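Local coordinates for Lmo0547 protein (Listeria monocytogenes, PDB 4R9N) that probably regulates transcription as a SorC-family protein, this fragment being its putative sugar-binding domain, thought to bind a carbohydrate effector, at residues S136-L139 against E140-K143; I205-S208 against L209-K213. All coordinates share one frame; numbering follows the deposited sequence.

Interaction 1: S136-L139 against E140-K143; sequences SEVL and EEGK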
loop_
_atom_site.group_PDB
_atom_site.type_symbol
_atom_site.label_atom_id
_atom_site.label_comp_id
_atom_site.label_asym_id
_atom_site.label_seq_id
_atom_site.Cartn_x
_atom_site.Cartn_y
_atom_site.Cartn_z
ATOM N N SER A 136 -8.757 -17.774 6.068
ATOM C CA SER A 136 -7.734 -17.767 7.093
ATOM C C SER A 136 -6.367 -18.139 6.480
ATOM O O SER A 136 -5.370 -17.550 6.830
ATOM C CB SER A 136 -8.067 -18.746 8.242
ATOM O OG SER A 136 -7.086 -18.585 9.268
ATOM N N GLU A 137 -6.314 -19.122 5.591
ATOM C CA GLU A 137 -5.010 -19.491 5.061
ATOM C C GLU A 137 -4.388 -18.419 4.189
ATOM O O GLU A 137 -3.164 -18.205 4.262
ATOM C CB GLU A 137 -5.004 -20.812 4.313
ATOM C CG GLU A 137 -3.709 -21.070 3.500
ATOM C CD GLU A 137 -2.341 -21.054 4.262
ATOM O OE1 GLU A 137 -2.147 -20.468 5.370
ATOM O OE2 GLU A 137 -1.386 -21.638 3.694
ATOM N N VAL A 138 -5.197 -17.717 3.402
ATOM C CA VAL A 138 -4.637 -16.624 2.621
ATOM C C VAL A 138 -4.202 -15.453 3.515
ATOM O O VAL A 138 -3.164 -14.835 3.223
ATOM C CB VAL A 138 -5.614 -16.216 1.511
ATOM C CG1 VAL A 138 -5.085 -14.990 0.760
ATOM C CG2 VAL A 138 -5.778 -17.383 0.530
ATOM N N LEU A 139 -4.957 -15.124 4.555
ATOM C CA LEU A 139 -4.513 -14.120 5.482
ATOM C C LEU A 139 -3.187 -14.524 6.102
ATOM O O LEU A 139 -2.313 -13.680 6.268
ATOM C CB LEU A 139 -5.543 -13.797 6.560
ATOM C CG LEU A 139 -6.863 -13.173 6.089
ATOM C CD1 LEU A 139 -7.859 -13.093 7.258
ATOM C CD2 LEU A 139 -6.579 -11.831 5.445
ATOM N N GLU A 140 -3.047 -15.797 6.535
ATOM C CA GLU A 140 -1.773 -16.187 7.140
ATOM C C GLU A 140 -0.598 -16.136 6.175
ATOM O O GLU A 140 0.520 -15.749 6.540
ATOM C CB GLU A 140 -1.890 -17.579 7.746
ATOM C CG GLU A 140 -2.828 -17.640 8.946
ATOM C CD GLU A 140 -2.389 -16.745 10.094
ATOM O OE1 GLU A 140 -1.158 -16.466 10.272
ATOM O OE2 GLU A 140 -3.302 -16.310 10.815
ATOM N N GLU A 141 -0.830 -16.526 4.935
ATOM C CA GLU A 141 0.161 -16.355 3.848
ATOM C C GLU A 141 0.537 -14.909 3.638
ATOM O O GLU A 141 1.729 -14.599 3.488
ATOM C CB GLU A 141 -0.332 -17.001 2.551
ATOM C CG GLU A 141 -0.307 -18.507 2.642
ATOM C CD GLU A 141 -1.164 -19.278 1.623
ATOM O OE1 GLU A 141 -1.882 -18.687 0.780
ATOM O OE2 GLU A 141 -1.170 -20.536 1.728
ATOM N N GLY A 142 -0.429 -13.990 3.784
ATOM C CA GLY A 142 -0.099 -12.552 3.665
ATOM C C GLY A 142 0.883 -12.101 4.741
ATOM O O GLY A 142 1.730 -11.208 4.532
ATOM N N LYS A 143 0.727 -12.675 5.940
ATOM C CA LYS A 143 1.514 -12.227 7.075
ATOM C C LYS A 143 2.932 -12.636 6.895
ATOM O O LYS A 143 3.822 -12.025 7.502
ATOM C CB LYS A 143 0.963 -12.769 8.402
ATOM C CG LYS A 143 -0.411 -12.273 8.780
ATOM C CD LYS A 143 -0.979 -13.014 10.011
ATOM C CE LYS A 143 -2.494 -12.846 10.123
ATOM N NZ LYS A 143 -3.071 -13.346 11.417
HETATM O O HOH W 1 -5.837 -16.389 9.697
#
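The C-terminal turns of helix 133-143, which leads into strand 147-151 of the Rossmann-like parallel sheet, bring S136, L139, E140 and K143 together along one flank. Routine i to i+4 backbone bonds hold the turns: E140 N donates to S136 O at 2.9 Å, with an N-H...O angle of 162°, and G142 N to V138 O at 2.9 Å. The last of the series is longer, K143 N lying 3.2 Å from L139 O. On this frame chi1 -67° sets E140 CG anti to its carbonyl carbon, 3.3 Å from S136 O; the bend at the second torsion then turns the carboxylate toward K143. The extended K143 chain passes alongside L139 O, with CG 3.5 Å away. On the other flank E141 reaches back across E137. The extremely short approach of their carboxylates involves a residue deposited in two conformers and is doubtful. E141 OE1 is buried without a hydrogen-bond partner in the model; K112 lies in a long, weak ion pair with it, while V138 turns its side chain to I81 and L114. A water donates to S136 O and, at 2.8 Å, to E140 OE2; the same carboxylate oxygen is gripped by K143 NZ at 3.0 Å in a salt bridge, the ammonium arriving from above the carboxylate plane, 41° out of it.

Interaction 2: I205-S208 against L209-K213; sequences IGLS and LEELK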
loop_
_atom_site.group_PDB
_atom_site.type_symbol
_atom_site.label_atom_id
_atom_site.label_comp_id
_atom_site.label_asym_id
_atom_site.label_seq_id
_atom_site.Cartn_x
_atom_site.Cartn_y
_atom_site.Cartn_z
ATOM N N ILE A 205 -11.166 -7.003 6.462
ATOM C CA ILE A 205 -10.546 -8.295 6.230
ATOM C C ILE A 205 -9.283 -8.036 5.428
ATOM O O ILE A 205 -9.330 -7.810 4.244
ATOM C CB ILE A 205 -11.501 -9.265 5.502
ATOM C CG1 ILE A 205 -12.789 -9.450 6.370
ATOM C CG2 ILE A 205 -10.790 -10.608 5.282
ATOM C CD1 ILE A 205 -13.800 -10.401 5.843
ATOM N N GLY A 206 -8.138 -8.102 6.100
ATOM C CA GLY A 206 -6.854 -7.934 5.475
ATOM C C GLY A 206 -5.822 -7.755 6.587
ATOM O O GLY A 206 -6.156 -7.711 7.780
ATOM N N LEU A 207 -4.578 -7.602 6.167
ATOM C CA LEU A 207 -3.448 -7.450 7.059
ATOM C C LEU A 207 -3.535 -6.185 7.866
ATOM O O LEU A 207 -3.832 -5.116 7.305
ATOM C CB LEU A 207 -2.205 -7.370 6.163
ATOM C CG LEU A 207 -0.825 -7.675 6.648
ATOM C CD1 LEU A 207 -0.566 -9.148 6.433
ATOM C CD2 LEU A 207 0.201 -6.902 5.831
ATOM N N SER A 208 -3.263 -6.262 9.169
ATOM C CA SER A 208 -3.236 -5.133 10.083
ATOM C C SER A 208 -1.911 -4.381 10.031
ATOM O O SER A 208 -0.903 -4.867 9.465
ATOM C CB SER A 208 -3.473 -5.635 11.511
ATOM O OG SER A 208 -2.273 -6.303 11.916
ATOM N N LEU A 209 -1.863 -3.169 10.588
ATOM C CA LEU A 209 -0.596 -2.408 10.589
ATOM C C LEU A 209 0.501 -3.098 11.376
ATOM O O LEU A 209 1.686 -3.081 10.966
ATOM C CB LEU A 209 -0.761 -0.974 11.106
ATOM C CG LEU A 209 -1.722 -0.182 10.236
ATOM C CD1 LEU A 209 -1.889 1.222 10.759
ATOM C CD2 LEU A 209 -1.309 -0.139 8.782
ATOM N N GLU A 210 0.159 -3.736 12.479
ATOM C CA GLU A 210 1.193 -4.451 13.215
ATOM C C GLU A 210 1.731 -5.659 12.474
ATOM O O GLU A 210 2.927 -5.944 12.523
ATOM C CB GLU A 210 0.738 -4.816 14.611
ATOM C CG GLU A 210 0.662 -3.591 15.505
ATOM C CD GLU A 210 1.976 -3.210 16.225
ATOM O OE1 GLU A 210 3.063 -3.011 15.614
ATOM O OE2 GLU A 210 1.895 -3.060 17.455
ATOM N N GLU A 211 0.865 -6.326 11.723
ATOM C CA GLU A 211 1.294 -7.385 10.828
ATOM C C GLU A 211 2.186 -6.859 9.728
ATOM O O GLU A 211 3.146 -7.487 9.382
ATOM C CB GLU A 211 0.129 -8.101 10.256
ATOM C CG GLU A 211 -0.523 -9.002 11.302
ATOM C CD GLU A 211 -1.953 -9.394 11.028
ATOM O OE1 GLU A 211 -2.540 -9.030 9.978
ATOM O OE2 GLU A 211 -2.509 -10.049 11.957
ATOM N N LEU A 212 1.848 -5.693 9.167
ATOM C CA LEU A 212 2.640 -5.101 8.137
ATOM C C LEU A 212 4.046 -4.758 8.652
ATOM O O LEU A 212 5.043 -4.936 7.939
ATOM C CB LEU A 212 1.951 -3.836 7.604
ATOM C CG LEU A 212 2.624 -3.063 6.462
ATOM C CD1 LEU A 212 2.494 -3.833 5.158
ATOM C CD2 LEU A 212 2.060 -1.651 6.345
ATOM N N LYS A 213 4.121 -4.273 9.884
ATOM C CA LYS A 213 5.379 -3.913 10.455
ATOM C C LYS A 213 6.315 -5.141 10.609
ATOM O O LYS A 213 7.514 -4.988 10.600
ATOM C CB LYS A 213 5.144 -3.217 11.795
ATOM C CG LYS A 213 6.297 -2.334 12.200
ATOM C CD LYS A 213 5.996 -1.529 13.454
ATOM C CE LYS A 213 7.202 -0.651 13.815
ATOM N NZ LYS A 213 8.439 -1.446 14.067
HETATM O O HOH W 2 -4.808 -10.321 8.966
#
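The E211 carboxylate has S208 over one face: S208 OG sits above the central carbon, 3.2 Å from E211 CD, and S208 N approaches E211 OE1 from the same side, 48° out of the plane. That approach is a nearly straight hydrogen bond, 3.0 Å from S208 N to E211 OE1 with an N-H...O angle of 170°. K143 NZ lies beyond the opposite face, in a long, weak ion pair with E211 OE2. A water slightly off the plane, away from S208, donates to E211 OE1 at 2.8 Å and, more weakly, to G206 O, so OE1 takes two hydrogen bonds. The serine hydroxyl stands between its own backbone N and carbonyl carbon (chi1 73°), which points OG forward over the first turn of the helix, where it accepts from E211 N at 3.1 Å. The first full helical bond follows, L212 N to S208 O at 2.9 Å. Beneath the polar exchange L207 packs on the same turn: CG lies 3.8 Å from E211 CB, and CD2 comes 3.8 Å from L212 CA. L209 N, in the first turn, is bonded by E195 OE2, and L209 faces R187 and F189 of the hairpin 180-190. The reciprocal pair, S208 OG taking E211 N and E211 OE1 taking S208 N, is a capping box, with S208 as N-cap of helix 209-213.

Overall arrangement
From the N terminus, the chain first completes the turns of interaction 1 at the end of helix 133-143 and enters strand 147-151. It then runs through helices 160-163 and 169-177, the hairpin 180-190 and helix 199-202 before interaction 2 starts helix 209-213, which leads to strand 217-221, the neighbour of 147-151 in the sheet. The two contacts are in series, neither nesting nor crossing, and each closes only a local turn. Their centres lie about 11 Å apart, and they touch: L207 packs CD1 on the backbone of G142 and K143, and L139 meets G206. Backbone bonds tie I205 to G85 and L207 to L83, after strand 79-82, and I205 to A118, after strand 110-111.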